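PDB 4WU0: similar to yteR (Bacilus subtilis) from Clostridium acetobutylicum, which is a family GH105 glycoside hydrolase and probably breaks down unsaturated rhamnogalacturonan fragments derived from pectin. Local coordinates for residues L19-W23 with T53-I58; L173-D179 with G192-W198. All blocks are in the same frame, centred on the assembly; numbering follows the deposited sequence.

Contact 1 and contact 2 lie on opposite sides of the chain's centre, their own centres about 31 Å apart and their nearest atoms about 14 Å apart. Both lie within the one glycosyl hydrolase family 88 domain, of the six-hairpin clan, consistent with an (alpha/alpha)6-barrel. Contact 1 packs the loop between helices 4-14 and 25-41 against residues 53-58, which begin on helix 44-54. Contact 2 joins strand 177-179 and the residues leading into it to the loop ahead of helix 199-215. Along the chain, contact 1 closes before contact 2 opens. They also differ in kind: contact 1 holds by ring and methyl packing, contact 2 adds backbone pairing, a serine hydroxyl and a water bridge.

Contact 1: residues L19-W23 with T53-I58; sequences LTDHW and TMDTFI
T53 sets its CG2 methyl 3.8 Å from L19 CB, while its OG1 is hydrogen-bonded back to the carbonyl of F49 in the same helix. Next, M54 starts off pointing away from the 19-23 loop, but its chain is bent at both inner torsions (chi2 -55°, chi3 -64°), and this brings CE back to 3.7 Å from W23 CZ3; its side chain also touches I82, L83 and L86 of helix 80-90. T56 crosses T20 at about a right angle, T56 OG1 lying 3.5 Å from the T20 CG2 methyl. F57 is central: its ring is sandwiched between T56 CG2 over the middle of one face and W23 on the other, where CE3 comes within 3.5 Å of F57 CG. The indole's six-membered ring presents its edge to the phenyl face, a T-shaped pair with planes at 71°. L19 O lies near the plane of the F57 ring at its edge, 3.6 Å from CE2, and H22 O is 3.2 Å from F57 CZ. Last, I58 places CD1 4.3 Å from W23 CZ3. The indole NE1 is hydrogen-bonded to H76 O, which helps hold the indole in position. Buried L19 O has no hydrogen-bonding partner in the model; the slightly positive C-H edge of F57 probably compensates it in part, and van der Waals and aromatic packing holds the segments together.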
loop_
_atom_site.group_PDB
_atom_site.type_symbol
_atom_site.label_atom_id
_atom_site.label_comp_id
_atom_site.label_asym_id
_atom_site.label_seq_id
_atom_site.Cartn_x
_atom_site.Cartn_y
_atom_site.Cartn_z
ATOM N N LEU A 19 16.936 2.478 -2.616
ATOM C CA LEU A 19 15.688 2.620 -3.342
ATOM C C LEU A 19 15.878 2.368 -4.830
ATOM O O LEU A 19 15.001 2.702 -5.629
ATOM C CB LEU A 19 15.125 4.037 -3.142
ATOM C CG LEU A 19 14.868 4.473 -1.699
ATOM C CD1 LEU A 19 14.555 5.957 -1.622
ATOM C CD2 LEU A 19 13.716 3.654 -1.084
ATOM N N THR A 20 17.013 1.769 -5.199
ATOM C CA THR A 20 17.447 1.743 -6.605
ATOM C C THR A 20 17.925 0.378 -7.133
ATOM O O THR A 20 18.439 0.313 -8.247
ATOM C CB THR A 20 18.569 2.801 -6.836
ATOM O OG1 THR A 20 19.596 2.641 -5.853
ATOM C CG2 THR A 20 17.993 4.234 -6.719
ATOM N N ASP A 21 17.747 -0.702 -6.369
ATOM C CA ASP A 21 18.349 -1.992 -6.728
ATOM C C ASP A 21 17.447 -2.920 -7.531
ATOM O O ASP A 21 17.908 -3.933 -8.069
ATOM C CB ASP A 21 18.943 -2.716 -5.506
ATOM C CG ASP A 21 17.919 -3.124 -4.489
ATOM O OD1 ASP A 21 16.750 -2.706 -4.608
ATOM O OD2 ASP A 21 18.312 -3.842 -3.528
ATOM N N HIS A 22 16.176 -2.554 -7.655
ATOM C CA HIS A 22 15.247 -3.263 -8.539
ATOM C C HIS A 22 14.017 -2.391 -8.694
ATOM O O HIS A 22 13.875 -1.421 -7.968
ATOM C CB HIS A 22 14.885 -4.657 -7.998
ATOM C CG HIS A 22 13.959 -4.649 -6.819
ATOM N ND1 HIS A 22 14.367 -4.300 -5.551
ATOM C CD2 HIS A 22 12.661 -5.014 -6.704
ATOM C CE1 HIS A 22 13.344 -4.397 -4.716
ATOM N NE2 HIS A 22 12.299 -4.831 -5.391
ATOM N N TRP A 23 13.134 -2.712 -9.639
ATOM C CA TRP A 23 11.910 -1.933 -9.819
ATOM C C TRP A 23 10.915 -2.381 -8.758
ATOM O O TRP A 23 10.016 -3.188 -9.010
ATOM C CB TRP A 23 11.382 -2.151 -11.235
ATOM C CG TRP A 23 10.142 -1.430 -11.648
ATOM C CD1 TRP A 23 8.938 -1.996 -11.952
ATOM C CD2 TRP A 23 9.988 -0.017 -11.872
ATOM N NE1 TRP A 23 8.041 -1.023 -12.343
ATOM C CE2 TRP A 23 8.662 0.195 -12.311
ATOM C CE3 TRP A 23 10.842 1.083 -11.748
ATOM C CZ2 TRP A 23 8.163 1.468 -12.616
ATOM C CZ3 TRP A 23 10.345 2.345 -12.035
ATOM C CH2 TRP A 23 9.004 2.527 -12.470
ATOM N N THR A 53 16.584 9.487 -7.700
ATOM C CA THR A 53 16.250 8.083 -7.457
ATOM C C THR A 53 15.618 7.467 -8.729
ATOM O O THR A 53 16.018 6.387 -9.189
ATOM C CB THR A 53 15.297 7.947 -6.254
ATOM O OG1 THR A 53 15.946 8.453 -5.078
ATOM C CG2 THR A 53 14.891 6.478 -6.027
ATOM N N MET A 54 14.666 8.168 -9.317
ATOM C CA MET A 54 13.968 7.598 -10.470
ATOM C C MET A 54 14.817 7.600 -11.726
ATOM O O MET A 54 14.520 6.862 -12.656
ATOM C CB MET A 54 12.639 8.293 -10.714
ATOM C CG MET A 54 11.620 8.064 -9.611
ATOM S SD MET A 54 11.289 6.336 -9.248
ATOM C CE MET A 54 10.575 5.850 -10.777
ATOM N N ASP A 55 15.888 8.392 -11.749
ATOM C CA ASP A 55 16.809 8.377 -12.879
ATOM C C ASP A 55 17.488 7.026 -13.066
ATOM O O ASP A 55 17.969 6.701 -14.160
ATOM C CB ASP A 55 17.856 9.489 -12.758
ATOM C CG ASP A 55 17.347 10.847 -13.254
ATOM O OD1 ASP A 55 16.367 10.906 -14.028
ATOM O OD2 ASP A 55 17.950 11.874 -12.883
ATOM N N THR A 56 17.560 6.230 -12.004
ATOM C CA THR A 56 18.043 4.857 -12.122
ATOM C C THR A 56 17.176 4.058 -13.082
ATOM O O THR A 56 17.686 3.200 -13.825
ATOM C CB THR A 56 18.022 4.147 -10.752
ATOM O OG1 THR A 56 19.110 4.624 -9.961
ATOM C CG2 THR A 56 18.168 2.633 -10.898
ATOM N N PHE A 57 15.877 4.322 -13.034
ATOM C CA PHE A 57 14.900 3.473 -13.723
ATOM C C PHE A 57 14.447 4.018 -15.061
ATOM O O PHE A 57 14.188 3.250 -15.979
ATOM C CB PHE A 57 13.666 3.283 -12.833
ATOM C CG PHE A 57 13.983 2.656 -11.511
ATOM C CD1 PHE A 57 14.412 1.345 -11.444
ATOM C CD2 PHE A 57 13.862 3.379 -10.338
ATOM C CE1 PHE A 57 14.734 0.751 -10.217
ATOM C CE2 PHE A 57 14.162 2.798 -9.100
ATOM C CZ PHE A 57 14.597 1.480 -9.044
ATOM N N ILE A 58 14.282 5.332 -15.159
ATOM C CA ILE A 58 13.632 5.901 -16.340
ATOM C C ILE A 58 14.641 6.421 -17.347
ATOM O O ILE A 58 15.277 7.469 -17.150
ATOM C CB ILE A 58 12.658 7.029 -15.975
ATOM C CG1 ILE A 58 11.766 6.628 -14.792
ATOM C CG2 ILE A 58 11.795 7.387 -17.161
ATOM C CD1 ILE A 58 10.997 5.319 -15.002
#

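Contact 2: residues L173-D179 with G192-W198; sequences LLYHAYD and GLSPHFW
Y175 and F197 overlap at a slant, ring centroids 4.4 Å apart and planes at 32°, with F197 CE1 over the middle of the tyrosine face. L173 covers the phenylalanine in turn: its CB sits 3.7 Å from the F197 centroid in a CH-pi contact, and CD1 reaches the CD2 side of the same ring. L193 crosses Y175 at about a right angle, CD1 lying 3.7 Å from Y175 CD2, while its other methyl, CD2, leans on Y178 CB. H176 and W198 run side by side and point the same way, each with CG anti to its own backbone N (chi1 -175° and -178°); W198 CE3 lies over the imidazole face toward its rim, 3.2 Å from H176 CE1. Outside the segments, Y335 OH is hydrogen-bonded to H176 ND1 and D130 OD1 weakly to NE2, which restrains how the imidazole can turn. Between these groups the backbones form a single antiparallel bridge, Y178 with L193 as a non-hydrogen-bonded pair, flanked by D179 N to G192 O and S194 N to A177 O, both 2.9 Å. Y178 uses its own backbone to pair with I127, so 192-194 lies along the edge of strand 177-179 that faces away from strand 126-128. The S194 side chain extends the pairing: OG accepts from A177 N at 3.1 Å. Beyond it, H176 N makes a weak bond to H196 O. Just ahead of helix 199-215, a water donates to L174 O and accepts from the backbone N of W198, the N-cap residue.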
loop_
_atom_site.group_PDB
_atom_site.type_symbol
_atom_site.label_atom_id
_atom_site.label_comp_id
_atom_site.label_asym_id
_atom_site.label_seq_id
_atom_site.Cartn_x
_atom_site.Cartn_y
_atom_site.Cartn_z
ATOM N N LEU A 173 -12.744 -8.564 8.786
ATOM C CA LEU A 173 -11.416 -8.452 8.210
ATOM C C LEU A 173 -11.354 -9.210 6.883
ATOM O O LEU A 173 -12.208 -10.060 6.607
ATOM C CB LEU A 173 -10.375 -8.981 9.197
ATOM C CG LEU A 173 -10.281 -8.250 10.541
ATOM C CD1 LEU A 173 -9.420 -9.037 11.508
ATOM C CD2 LEU A 173 -9.701 -6.840 10.388
ATOM N N LEU A 174 -10.356 -8.886 6.060
ATOM C CA LEU A 174 -10.150 -9.566 4.785
ATOM C C LEU A 174 -8.851 -10.354 4.820
ATOM O O LEU A 174 -7.817 -9.876 5.296
ATOM C CB LEU A 174 -10.099 -8.572 3.608
ATOM C CG LEU A 174 -11.414 -7.972 3.112
ATOM C CD1 LEU A 174 -12.013 -7.039 4.131
ATOM C CD2 LEU A 174 -11.221 -7.246 1.782
ATOM N N TYR A 175 -8.922 -11.583 4.340
ATOM C CA TYR A 175 -7.757 -12.440 4.261
ATOM C C TYR A 175 -6.771 -11.910 3.233
ATOM O O TYR A 175 -7.136 -11.206 2.299
ATOM C CB TYR A 175 -8.168 -13.862 3.889
ATOM C CG TYR A 175 -9.035 -14.529 4.909
ATOM C CD1 TYR A 175 -8.482 -15.206 5.979
ATOM C CD2 TYR A 175 -10.416 -14.481 4.808
ATOM C CE1 TYR A 175 -9.290 -15.821 6.929
ATOM C CE2 TYR A 175 -11.216 -15.081 5.756
ATOM C CZ TYR A 175 -10.643 -15.744 6.806
ATOM O OH TYR A 175 -11.440 -16.356 7.742
ATOM N N HIS A 176 -5.512 -12.296 3.393
ATOM C CA HIS A 176 -4.419 -11.825 2.552
ATOM C C HIS A 176 -4.662 -12.137 1.056
ATOM O O HIS A 176 -4.496 -11.274 0.199
ATOM C CB HIS A 176 -3.144 -12.496 3.046
ATOM C CG HIS A 176 -1.882 -12.054 2.370
ATOM N ND1 HIS A 176 -0.650 -12.543 2.747
ATOM C CD2 HIS A 176 -1.649 -11.195 1.351
ATOM C CE1 HIS A 176 0.285 -12.010 1.985
ATOM N NE2 HIS A 176 -0.290 -11.174 1.146
ATOM N N ALA A 177 -5.094 -13.359 0.757
ATOM C CA ALA A 177 -5.221 -13.793 -0.628
ATOM C C ALA A 177 -6.325 -14.815 -0.842
ATOM O O ALA A 177 -6.803 -15.472 0.102
ATOM C CB ALA A 177 -3.897 -14.378 -1.114
ATOM N N TYR A 178 -6.666 -14.966 -2.121
ATOM C CA TYR A 178 -7.769 -15.782 -2.610
ATOM C C TYR A 178 -7.307 -16.454 -3.899
ATOM O O TYR A 178 -6.752 -15.785 -4.766
ATOM C CB TYR A 178 -8.963 -14.865 -2.901
ATOM C CG TYR A 178 -10.103 -15.466 -3.676
ATOM C CD1 TYR A 178 -10.844 -16.520 -3.169
ATOM C CD2 TYR A 178 -10.462 -14.950 -4.916
ATOM C CE1 TYR A 178 -11.906 -17.062 -3.886
ATOM C CE2 TYR A 178 -11.526 -15.478 -5.631
ATOM C CZ TYR A 178 -12.245 -16.527 -5.108
ATOM O OH TYR A 178 -13.305 -17.044 -5.832
ATOM N N ASP A 179 -7.522 -17.765 -4.016
ATOM C CA ASP A 179 -7.268 -18.501 -5.246
ATOM C C ASP A 179 -8.609 -18.982 -5.800
ATOM O O ASP A 179 -9.204 -19.923 -5.289
ATOM C CB ASP A 179 -6.378 -19.715 -4.994
ATOM C CG ASP A 179 -6.023 -20.451 -6.267
ATOM O OD1 ASP A 179 -6.513 -20.072 -7.345
ATOM O OD2 ASP A 179 -5.263 -21.427 -6.193
ATOM N N GLY A 192 -11.358 -20.809 -0.972
ATOM C CA GLY A 192 -10.196 -20.374 -1.737
ATOM C C GLY A 192 -9.291 -19.419 -0.983
ATOM O O GLY A 192 -8.304 -18.944 -1.529
ATOM N N LEU A 193 -9.620 -19.129 0.265
ATOM C CA LEU A 193 -8.904 -18.090 0.999
ATOM C C LEU A 193 -7.681 -18.599 1.747
ATOM O O LEU A 193 -7.609 -19.756 2.154
ATOM C CB LEU A 193 -9.839 -17.391 1.975
ATOM C CG LEU A 193 -10.961 -16.665 1.228
ATOM C CD1 LEU A 193 -12.122 -16.348 2.146
ATOM C CD2 LEU A 193 -10.411 -15.403 0.541
ATOM N N SER A 194 -6.726 -17.691 1.931
ATOM C CA SER A 194 -5.546 -17.988 2.732
ATOM C C SER A 194 -5.946 -18.017 4.216
ATOM O O SER A 194 -7.051 -17.624 4.563
ATOM C CB SER A 194 -4.450 -16.958 2.455
ATOM O OG SER A 194 -4.866 -15.650 2.815
ATOM N N PRO A 195 -5.052 -18.499 5.104
ATOM C CA PRO A 195 -5.510 -18.775 6.470
ATOM C C PRO A 195 -5.665 -17.582 7.417
ATOM O O PRO A 195 -6.413 -17.702 8.405
ATOM C CB PRO A 195 -4.412 -19.710 7.017
ATOM C CG PRO A 195 -3.817 -20.317 5.804
ATOM C CD PRO A 195 -3.803 -19.228 4.805
ATOM N N HIS A 196 -4.954 -16.490 7.155
ATOM C CA HIS A 196 -4.840 -15.415 8.132
ATOM C C HIS A 196 -5.029 -14.007 7.619
ATOM O O HIS A 196 -4.846 -13.700 6.435
ATOM C CB HIS A 196 -3.476 -15.488 8.842
ATOM C CG HIS A 196 -3.380 -16.625 9.800
ATOM N ND1 HIS A 196 -4.102 -16.658 10.970
ATOM C CD2 HIS A 196 -2.701 -17.801 9.740
ATOM C CE1 HIS A 196 -3.856 -17.790 11.606
ATOM N NE2 HIS A 196 -3.012 -18.501 10.875
ATOM N N PHE A 197 -5.366 -13.151 8.577
ATOM C CA PHE A 197 -5.437 -11.711 8.366
ATOM C C PHE A 197 -4.068 -11.117 8.669
ATOM O O PHE A 197 -3.648 -11.024 9.821
ATOM C CB PHE A 197 -6.499 -11.080 9.266
ATOM C CG PHE A 197 -7.831 -11.767 9.211
ATOM C CD1 PHE A 197 -8.554 -11.834 8.021
ATOM C CD2 PHE A 197 -8.368 -12.324 10.355
ATOM C CE1 PHE A 197 -9.781 -12.471 8.006
ATOM C CE2 PHE A 197 -9.581 -12.970 10.352
ATOM C CZ PHE A 197 -10.294 -13.046 9.173
ATOM N N TRP A 198 -3.373 -10.741 7.609
ATOM C CA TRP A 198 -2.042 -10.148 7.703
ATOM C C TRP A 198 -2.166 -8.640 7.759
ATOM O O TRP A 198 -2.867 -8.036 6.948
ATOM C CB TRP A 198 -1.213 -10.569 6.489
ATOM C CG TRP A 198 0.190 -10.063 6.494
ATOM C CD1 TRP A 198 1.009 -9.915 7.567
ATOM C CD2 TRP A 198 0.935 -9.611 5.355
ATOM N NE1 TRP A 198 2.228 -9.413 7.161
ATOM C CE2 TRP A 198 2.199 -9.219 5.808
ATOM C CE3 TRP A 198 0.646 -9.502 3.993
ATOM C CZ2 TRP A 198 3.180 -8.724 4.946
ATOM C CZ3 TRP A 198 1.613 -9.018 3.152
ATOM C CH2 TRP A 198 2.869 -8.638 3.630
HETATM O O HOH W 1 -5.011 -9.832 5.389
#